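Local coordinates for protein endonuclease 8-like L720 (Acanthamoeba polyphaga mimivirus, PDB 4MB7) that is an endonuclease VIII-like member of the formamidopyrimidine-DNA glycosylase family, with a beta-rich N-terminal part, an H2TH domain and a zinc-bearing C-terminal hairpin, at residues N18-S23 / Q92-I97; V22-P27 / D35-I40; L184-L189 / M264-P269. All coordinates share one frame; numbering follows the deposited sequence.

Contact 1 of 3, residues N18-S23 / Q92-I97; sequences NHRIVS and QLDNDI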
loop_
_atom_site.group_PDB
_atom_site.type_symbol
_atom_site.label_atom_id
_atom_site.label_comp_id
_atom_site.label_asym_id
_atom_site.label_seq_id
_atom_site.Cartn_x
_atom_site.Cartn_y
_atom_site.Cartn_z
ATOM N N ASN A 18 -14.835 9.921 -14.334
ATOM C CA ASN A 18 -15.622 10.550 -15.402
ATOM C C ASN A 18 -15.693 12.078 -15.360
ATOM O O ASN A 18 -16.401 12.692 -16.158
ATOM C CB ASN A 18 -17.029 9.945 -15.508
ATOM C CG ASN A 18 -17.002 8.467 -15.830
ATOM O OD1 ASN A 18 -16.151 8.002 -16.589
ATOM N ND2 ASN A 18 -17.931 7.717 -15.251
ATOM N N HIS A 19 -14.954 12.692 -14.443
ATOM C CA HIS A 19 -14.923 14.151 -14.362
ATOM C C HIS A 19 -13.688 14.746 -15.035
ATOM O O HIS A 19 -12.642 14.102 -15.122
ATOM C CB HIS A 19 -15.040 14.622 -12.909
ATOM C CG HIS A 19 -16.400 14.412 -12.322
ATOM N ND1 HIS A 19 -17.454 15.269 -12.560
ATOM C CD2 HIS A 19 -16.885 13.434 -11.520
ATOM C CE1 HIS A 19 -18.525 14.833 -11.923
ATOM N NE2 HIS A 19 -18.207 13.722 -11.284
ATOM N N ARG A 20 -13.827 15.978 -15.509
ATOM C CA ARG A 20 -12.785 16.639 -16.285
ATOM C C ARG A 20 -11.887 17.504 -15.413
ATOM O O ARG A 20 -12.359 18.187 -14.505
ATOM C CB ARG A 20 -13.423 17.496 -17.383
ATOM C CG ARG A 20 -12.431 18.233 -18.267
ATOM C CD ARG A 20 -13.143 18.967 -19.395
ATOM N NE ARG A 20 -14.248 19.782 -18.898
ATOM C CZ ARG A 20 -14.118 21.026 -18.449
ATOM N NH1 ARG A 20 -12.927 21.607 -18.431
ATOM N NH2 ARG A 20 -15.181 21.688 -18.015
ATOM N N ILE A 21 -10.588 17.478 -15.697
ATOM C CA ILE A 21 -9.643 18.343 -15.004
ATOM C C ILE A 21 -9.728 19.767 -15.540
ATOM O O ILE A 21 -9.438 20.021 -16.708
ATOM C CB ILE A 21 -8.199 17.831 -15.143
ATOM C CG1 ILE A 21 -8.048 16.480 -14.440
ATOM C CG2 ILE A 21 -7.220 18.848 -14.571
ATOM C CD1 ILE A 21 -6.702 15.818 -14.664
ATOM N N VAL A 22 -10.128 20.694 -14.677
ATOM C CA VAL A 22 -10.248 22.096 -15.059
ATOM C C VAL A 22 -8.937 22.833 -14.809
ATOM O O VAL A 22 -8.481 23.616 -15.641
ATOM C CB VAL A 22 -11.396 22.788 -14.298
ATOM C CG1 VAL A 22 -11.357 24.294 -14.515
ATOM C CG2 VAL A 22 -12.734 22.217 -14.738
ATOM N N SER A 23 -8.330 22.569 -13.657
ATOM C CA SER A 23 -7.030 23.137 -13.333
ATOM C C SER A 23 -6.197 22.127 -12.552
ATOM O O SER A 23 -6.737 21.256 -11.873
ATOM C CB SER A 23 -7.185 24.440 -12.540
ATOM O OG SER A 23 -7.836 24.217 -11.304
ATOM N N GLN A 92 -8.219 20.376 -9.549
ATOM C CA GLN A 92 -9.612 20.803 -9.465
ATOM C C GLN A 92 -10.418 20.254 -10.636
ATOM O O GLN A 92 -10.022 20.389 -11.794
ATOM C CB GLN A 92 -9.727 22.328 -9.412
ATOM C CG GLN A 92 -11.171 22.807 -9.324
ATOM C CD GLN A 92 -11.295 24.258 -8.912
ATOM O OE1 GLN A 92 -10.303 24.920 -8.608
ATOM N NE2 GLN A 92 -12.524 24.761 -8.895
ATOM N N LEU A 93 -11.551 19.633 -10.326
ATOM C CA LEU A 93 -12.395 19.021 -11.344
ATOM C C LEU A 93 -13.564 19.926 -11.740
ATOM O O LEU A 93 -13.761 20.991 -11.156
ATOM C CB LEU A 93 -12.907 17.670 -10.852
ATOM C CG LEU A 93 -11.783 16.711 -10.450
ATOM C CD1 LEU A 93 -12.342 15.460 -9.808
ATOM C CD2 LEU A 93 -10.931 16.361 -11.663
ATOM N N ASP A 94 -14.336 19.490 -12.732
ATOM C CA ASP A 94 -15.437 20.292 -13.266
ATOM C C ASP A 94 -16.618 20.452 -12.306
ATOM O O ASP A 94 -17.464 21.325 -12.500
ATOM C CB ASP A 94 -15.914 19.736 -14.613
ATOM C CG ASP A 94 -16.225 18.250 -14.560
ATOM O OD1 ASP A 94 -16.472 17.723 -13.454
ATOM O OD2 ASP A 94 -16.226 17.607 -15.630
ATOM N N ASN A 95 -16.675 19.612 -11.278
ATOM C CA ASN A 95 -17.733 19.711 -10.276
ATOM C C ASN A 95 -17.271 20.391 -8.988
ATOM O O ASN A 95 -17.840 20.159 -7.920
ATOM C CB ASN A 95 -18.324 18.332 -9.966
ATOM C CG ASN A 95 -17.296 17.363 -9.413
ATOM O OD1 ASN A 95 -16.116 17.690 -9.296
ATOM N ND2 ASN A 95 -17.744 16.164 -9.063
ATOM N N ASP A 96 -16.231 21.215 -9.103
ATOM C CA ASP A 96 -15.671 21.978 -7.981
ATOM C C ASP A 96 -14.981 21.139 -6.900
ATOM O O ASP A 96 -14.539 21.676 -5.883
ATOM C CB ASP A 96 -16.718 22.909 -7.353
ATOM C CG ASP A 96 -16.694 24.302 -7.951
ATOM O OD1 ASP A 96 -16.206 24.458 -9.091
ATOM O OD2 ASP A 96 -17.162 25.244 -7.278
ATOM N N ILE A 97 -14.886 19.832 -7.117
ATOM C CA ILE A 97 -14.125 18.972 -6.218
ATOM C C ILE A 97 -12.634 19.214 -6.426
ATOM O O ILE A 97 -12.173 19.341 -7.559
ATOM C CB ILE A 97 -14.455 17.483 -6.448
ATOM C CG1 ILE A 97 -15.854 17.163 -5.920
ATOM C CG2 ILE A 97 -13.420 16.581 -5.783
ATOM C CD1 ILE A 97 -16.219 15.703 -6.016
HETATM O O HOH W 1 -16.441 18.926 -18.191
#
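A chi1 of 52° sets the carboxylate of D94 between its own backbone N and carbonyl carbon, and there it meets H19, whose ring lies beside its backbone N and opposite the carbonyl carbon (chi1 -71°). The two oxygens of D94 have separate duties. H19 ND1 donates to the syn lone pair of D94 OD1 over 2.8 Å, whereas R20 N reaches D94 OD2 at 2.9 Å from well above the carboxylate plane. Gripped at both oxygens, the group has little freedom to rotate. It stands steeply against the imidazole. N95 ND2 lies over one face of the H19 ring, toward its rim and 3.2 Å from H19 CE1, with ring and amide planes 29° apart. That amide is itself steadied by an Asx turn, in which N95 OD1 accepts from I97 N.

Farther along, the backbones show how a strand pair absorbs an extra residue. V22 N donates to Q92 O at 2.9 Å and S23 N more weakly to the same oxygen, while Q92 N returns a bond to S23 O: a classic beta bulge. V22 CG2 packs on D94 CA at 3.6 Å.

The contact joins edge strand 21-25 to strand 89-93, just where a type I turn from L93 to D96 leads into strand 98-102; the side chains of R20 and L93 rest on strand 40-47.

Contact 2 of 3, residues V22-P27 / D35-I40; sequences VSISGP and DLIDYI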
loop_
_atom_site.group_PDB
_atom_site.type_symbol
_atom_site.label_atom_id
_atom_site.label_comp_id
_atom_site.label_asym_id
_atom_site.label_seq_id
_atom_site.Cartn_x
_atom_site.Cartn_y
_atom_site.Cartn_z
ATOM N N VAL A 22 -10.128 20.694 -14.677
ATOM C CA VAL A 22 -10.248 22.096 -15.059
ATOM C C VAL A 22 -8.937 22.833 -14.809
ATOM O O VAL A 22 -8.481 23.616 -15.641
ATOM C CB VAL A 22 -11.396 22.788 -14.298
ATOM C CG1 VAL A 22 -11.357 24.294 -14.515
ATOM C CG2 VAL A 22 -12.734 22.217 -14.738
ATOM N N SER A 23 -8.330 22.569 -13.657
ATOM C CA SER A 23 -7.030 23.137 -13.333
ATOM C C SER A 23 -6.197 22.127 -12.552
ATOM O O SER A 23 -6.737 21.256 -11.873
ATOM C CB SER A 23 -7.185 24.440 -12.540
ATOM O OG SER A 23 -7.836 24.217 -11.304
ATOM N N ILE A 24 -4.879 22.248 -12.663
ATOM C CA ILE A 24 -3.957 21.322 -12.009
ATOM C C ILE A 24 -2.614 22.011 -11.781
ATOM O O ILE A 24 -2.135 22.743 -12.647
ATOM C CB ILE A 24 -3.794 20.022 -12.838
ATOM C CG1 ILE A 24 -2.788 19.069 -12.186
ATOM C CG2 ILE A 24 -3.389 20.337 -14.270
ATOM C CD1 ILE A 24 -2.791 17.682 -12.799
ATOM N N SER A 25 -2.020 21.801 -10.608
ATOM C CA SER A 25 -0.772 22.481 -10.263
ATOM C C SER A 25 -0.004 21.798 -9.131
ATOM O O SER A 25 -0.446 20.789 -8.586
ATOM C CB SER A 25 -1.051 23.937 -9.885
ATOM O OG SER A 25 -1.829 24.012 -8.701
ATOM N N GLY A 26 1.144 22.375 -8.778
ATOM C CA GLY A 26 2.000 21.833 -7.737
ATOM C C GLY A 26 3.329 21.364 -8.300
ATOM O O GLY A 26 3.435 21.102 -9.497
ATOM N N PRO A 27 4.356 21.260 -7.439
ATOM C CA PRO A 27 5.693 20.835 -7.877
ATOM C C PRO A 27 5.708 19.445 -8.510
ATOM O O PRO A 27 6.419 19.237 -9.491
ATOM C CB PRO A 27 6.514 20.847 -6.578
ATOM C CG PRO A 27 5.507 20.852 -5.469
ATOM C CD PRO A 27 4.323 21.590 -6.004
ATOM N N ASP A 35 1.142 18.605 -20.040
ATOM C CA ASP A 35 -0.088 19.367 -19.837
ATOM C C ASP A 35 -1.302 18.439 -19.754
ATOM O O ASP A 35 -1.643 17.761 -20.723
ATOM C CB ASP A 35 -0.278 20.392 -20.959
ATOM C CG ASP A 35 -1.501 21.267 -20.752
ATOM O OD1 ASP A 35 -1.931 21.426 -19.590
ATOM O OD2 ASP A 35 -2.029 21.799 -21.751
ATOM N N LEU A 36 -1.954 18.420 -18.596
ATOM C CA LEU A 36 -3.075 17.512 -18.366
ATOM C C LEU A 36 -4.425 18.222 -18.277
ATOM O O LEU A 36 -5.427 17.610 -17.906
ATOM C CB LEU A 36 -2.842 16.684 -17.098
ATOM C CG LEU A 36 -1.682 15.687 -17.140
ATOM C CD1 LEU A 36 -1.543 14.971 -15.808
ATOM C CD2 LEU A 36 -1.879 14.691 -18.271
ATOM N N ILE A 37 -4.449 19.509 -18.610
ATOM C CA ILE A 37 -5.694 20.274 -18.609
ATOM C C ILE A 37 -6.733 19.620 -19.519
ATOM O O ILE A 37 -6.406 19.171 -20.619
ATOM C CB ILE A 37 -5.460 21.740 -19.047
ATOM C CG1 ILE A 37 -4.527 22.449 -18.066
ATOM C CG2 ILE A 37 -6.777 22.496 -19.138
ATOM C CD1 ILE A 37 -5.087 22.560 -16.667
ATOM N N ASP A 38 -7.970 19.536 -19.028
ATOM C CA ASP A 38 -9.109 18.997 -19.779
ATOM C C ASP A 38 -9.054 17.490 -20.034
ATOM O O ASP A 38 -9.864 16.953 -20.789
ATOM C CB ASP A 38 -9.328 19.762 -21.091
ATOM C CG ASP A 38 -9.726 21.204 -20.861
ATOM O OD1 ASP A 38 -10.434 21.473 -19.865
ATOM O OD2 ASP A 38 -9.330 22.069 -21.669
ATOM N N TYR A 39 -8.104 16.810 -19.402
ATOM C CA TYR A 39 -8.101 15.354 -19.412
ATOM C C TYR A 39 -9.258 14.836 -18.562
ATOM O O TYR A 39 -9.739 15.531 -17.668
ATOM C CB TYR A 39 -6.772 14.806 -18.891
ATOM C CG TYR A 39 -5.776 14.469 -19.979
ATOM C CD1 TYR A 39 -5.069 15.466 -20.638
ATOM C CD2 TYR A 39 -5.542 13.150 -20.344
ATOM C CE1 TYR A 39 -4.158 15.160 -21.633
ATOM C CE2 TYR A 39 -4.633 12.833 -21.336
ATOM C CZ TYR A 39 -3.944 13.842 -21.978
ATOM O OH TYR A 39 -3.037 13.532 -22.966
ATOM N N ILE A 40 -9.700 13.616 -18.850
ATOM C CA ILE A 40 -10.812 13.006 -18.135
ATOM C C ILE A 40 -10.320 11.866 -17.250
ATOM O O ILE A 40 -9.522 11.037 -17.685
ATOM C CB ILE A 40 -11.856 12.437 -19.113
ATOM C CG1 ILE A 40 -12.282 13.501 -20.126
ATOM C CG2 ILE A 40 -13.062 11.893 -18.360
ATOM C CD1 ILE A 40 -12.987 14.674 -19.509
#
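L36, which meets I24 across the contact, also covers one face of the Y39 ring: L36 CD2 sits over the ring centre, 4.0 Å above its plane. At the rim of the same ring, Y39 OH is hydrogen-bonded to P61 O, so the phenol is fixed by an apolar cover and a polar tether. The ring itself does not touch strand residues 22-25; it reaches them through L36, whose CD1 methyl approaches I24 CD1 at 4.2 Å.

I37 carries the rest of the contact. Its CG1 lies beside the backbone N (chi1 -62°), and chi2 (-63°) folds the chain so that CD1 turns to the strand. There the methyl rests on I24 CG2 at 3.7 Å, on V22 O at the same distance of 3.7 Å from I37 CD1, and near S23 CA. The side chains of I24 and I37 run antiparallel alongside one another and touch through these two methyl groups. No hydrogen bond joins the two segments; the contact is made by apolar side chains, chiefly I37 and I24, with L36 at the end of I24.

The loop presents I37 by means of its own turn. A type II beta turn runs from L36 to Y39, closed by Y39 N donating to L36 O at 3.2 Å, and D35 OD1 accepts a weak bond from I37 N.

On its other side strand 21-25 pairs with strand 89-93, and I24 touches I91 there. G26 is the N-cap of helix 27-32, whose Y29 OH bonds L36 N; L36 also reaches L55, Y63 and I65 in the second sheet, so the loop bridges both sheets before entering strand 40-47.

Contact 3 of 3, residues L184-L189 / M264-P269; sequences LQQEAL and MTTWCP. With ZN (zinc ion), chain B.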
loop_
_atom_site.group_PDB
_atom_site.type_symbol
_atom_site.label_atom_id
_atom_site.label_comp_id
_atom_site.label_asym_id
_atom_site.label_seq_id
_atom_site.Cartn_x
_atom_site.Cartn_y
_atom_site.Cartn_z
ATOM N N LEU A 184 1.946 -4.148 10.188
ATOM C CA LEU A 184 1.283 -5.421 9.913
ATOM C C LEU A 184 2.199 -6.622 10.121
ATOM O O LEU A 184 1.804 -7.610 10.741
ATOM C CB LEU A 184 0.728 -5.443 8.488
ATOM C CG LEU A 184 -0.598 -4.726 8.243
ATOM C CD1 LEU A 184 -0.881 -4.621 6.748
ATOM C CD2 LEU A 184 -1.732 -5.450 8.952
ATOM N N GLN A 185 3.417 -6.539 9.595
ATOM C CA GLN A 185 4.343 -7.663 9.654
ATOM C C GLN A 185 4.692 -8.073 11.087
ATOM O O GLN A 185 4.747 -9.261 11.394
ATOM C CB GLN A 185 5.605 -7.388 8.822
ATOM C CG GLN A 185 6.456 -6.220 9.299
ATOM C CD GLN A 185 7.558 -6.655 10.249
ATOM O OE1 GLN A 185 7.790 -7.847 10.442
ATOM N NE2 GLN A 185 8.246 -5.688 10.844
ATOM N N GLN A 186 4.904 -7.097 11.966
ATOM C CA GLN A 186 5.297 -7.410 13.338
ATOM C C GLN A 186 4.109 -7.786 14.224
ATOM O O GLN A 186 4.249 -8.587 15.149
ATOM C CB GLN A 186 6.123 -6.277 13.958
ATOM C CG GLN A 186 5.412 -4.943 14.079
ATOM C CD GLN A 186 6.375 -3.810 14.389
ATOM O OE1 GLN A 186 6.551 -3.427 15.545
ATOM N NE2 GLN A 186 7.011 -3.274 13.353
ATOM N N GLU A 187 2.943 -7.213 13.939
ATOM C CA GLU A 187 1.725 -7.592 14.647
ATOM C C GLU A 187 1.347 -9.034 14.319
ATOM O O GLU A 187 0.924 -9.792 15.194
ATOM C CB GLU A 187 0.571 -6.654 14.291
ATOM C CG GLU A 187 0.644 -5.288 14.957
ATOM C CD GLU A 187 0.397 -5.353 16.453
ATOM O OE1 GLU A 187 -0.392 -6.215 16.892
ATOM O OE2 GLU A 187 0.995 -4.540 17.188
ATOM N N ALA A 188 1.508 -9.409 13.055
ATOM C CA ALA A 188 1.197 -10.764 12.616
ATOM C C ALA A 188 2.183 -11.767 13.205
ATOM O O ALA A 188 1.797 -12.857 13.626
ATOM C CB ALA A 188 1.206 -10.846 11.103
ATOM N N LEU A 189 3.456 -11.389 13.232
ATOM C CA LEU A 189 4.498 -12.261 13.761
ATOM C C LEU A 189 4.300 -12.547 15.246
ATOM O O LEU A 189 4.547 -13.662 15.706
ATOM C CB LEU A 189 5.886 -11.677 13.496
ATOM C CG LEU A 189 6.399 -11.864 12.066
ATOM C CD1 LEU A 189 7.701 -11.111 11.849
ATOM C CD2 LEU A 189 6.572 -13.343 11.745
ATOM N N MET A 264 12.288 -1.110 11.868
ATOM C CA MET A 264 12.328 -1.191 13.305
ATOM C C MET A 264 11.209 -2.117 13.742
ATOM O O MET A 264 10.041 -1.821 13.514
ATOM C CB MET A 264 12.113 0.205 13.885
ATOM C CG MET A 264 12.081 0.284 15.398
ATOM S SD MET A 264 13.713 0.177 16.159
ATOM C CE MET A 264 14.711 1.191 15.073
ATOM N N THR A 265 11.563 -3.222 14.393
ATOM C CA THR A 265 10.572 -4.226 14.767
ATOM C C THR A 265 10.580 -4.501 16.267
ATOM O O THR A 265 11.638 -4.705 16.863
ATOM C CB THR A 265 10.827 -5.553 14.026
ATOM O OG1 THR A 265 10.880 -5.316 12.614
ATOM C CG2 THR A 265 9.733 -6.566 14.329
ATOM N N THR A 266 9.397 -4.502 16.872
ATOM C CA THR A 266 9.247 -4.883 18.269
ATOM C C THR A 266 8.745 -6.318 18.359
ATOM O O THR A 266 7.746 -6.672 17.732
ATOM C CB THR A 266 8.257 -3.967 19.007
ATOM O OG1 THR A 266 8.773 -2.631 19.047
ATOM C CG2 THR A 266 8.034 -4.457 20.429
ATOM N N TRP A 267 9.441 -7.146 19.130
ATOM C CA TRP A 267 9.018 -8.529 19.323
ATOM C C TRP A 267 9.275 -8.996 20.748
ATOM O O TRP A 267 10.151 -8.474 21.437
ATOM C CB TRP A 267 9.719 -9.460 18.329
ATOM C CG TRP A 267 11.159 -9.746 18.651
ATOM C CD1 TRP A 267 11.636 -10.726 19.475
ATOM C CD2 TRP A 267 12.309 -9.060 18.139
ATOM N NE1 TRP A 267 13.008 -10.686 19.514
ATOM C CE2 TRP A 267 13.446 -9.673 18.703
ATOM C CE3 TRP A 267 12.487 -7.984 17.262
ATOM C CZ2 TRP A 267 14.743 -9.248 18.419
ATOM C CZ3 TRP A 267 13.776 -7.563 16.982
ATOM C CH2 TRP A 267 14.886 -8.194 17.559
ATOM N N CYS A 268 8.504 -9.985 21.184
ATOM C CA CYS A 268 8.699 -10.585 22.495
ATOM C C CYS A 268 9.565 -11.833 22.371
ATOM O O CYS A 268 9.181 -12.793 21.707
ATOM C CB CYS A 268 7.356 -10.934 23.129
ATOM S SG CYS A 268 7.499 -11.796 24.704
ATOM N N PRO A 269 10.744 -11.820 23.013
ATOM C CA PRO A 269 11.698 -12.932 22.932
ATOM C C PRO A 269 11.166 -14.194 23.602
ATOM O O PRO A 269 11.628 -15.295 23.302
ATOM C CB PRO A 269 12.914 -12.401 23.695
ATOM C CG PRO A 269 12.351 -11.398 24.642
ATOM C CD PRO A 269 11.224 -10.744 23.898
HETATM ZN ZN ZN B . 5.502 -11.972 25.751
HETATM O O HOH W 2 6.719 -9.064 16.276
HETATM O O HOH W 3 7.340 -1.395 17.148
#
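Q186, T265 and T266 bury most of the surface here, and Q186 is the centrepiece. A chi1 of 62° starts the chain of Q186 off the helix, and an extended chi2 carries the amide to the strand. There it behaves as a neighbouring strand would: Q186 OE1 accepts from T266 N at 3.3 Å and Q186 NE2 donates to M264 O at 3.4 Å. Both bonds are weak, and NE2 has a stronger partner in N182 O; together they supplement the polar groups on either side of T265, M264 O also accepting from N182 ND2, while the T265 backbone pairs with K256 of the companion strand.

T265 meets the helix with both branches. Its CG2 methyl packs on Q186 CB at 3.6 Å, and its OG1 receives a hydrogen bond from Q185 NE2 at 3.2 Å, nearly in the amide plane. These polar ends are shared, since Q185 NE2 also donates to N182 OD1 and T265 OG1 has its strongest partner in R263.

Two waters add further links between Q186 and T266. One molecule donates to Q186 OE1 at 2.7 Å and also bonds T266 OG1; a second donates to both Q186 O and T266 O.

Helical residues 184-189 and strand residues 264-267 run nearly parallel, 17° apart, with axes 8.4 Å from each other. Just beyond the strand, C268 SG binds the zinc ion at 2.3 Å, completed by C247, H251 and C271. A helix of the H2TH domain lying against a zinc-finger beta hairpin is characteristic of this glycosylase family.

How the contacts relate
Contacts 1 and 2 both use strand 21-25 and share V22 and S23; their centres lie 9 Å apart. They also join directly, since I21 O and D38 N probably form a hydrogen bond at 2.8 Å, and R20 NH1 makes a salt bridge to D38 OD1 at 2.9 Å. The strand is thus held by strand 89-93 along one edge and by loop 35-40 along the other. Contact 3 is a separate unit on the opposite side of the chain's centre, about 43 Å from contact 1 and 42 Å from contact 2 between centres. It alone holds a ligand of the zinc ion, and its nearest atoms stay about 28 Å from contact 1.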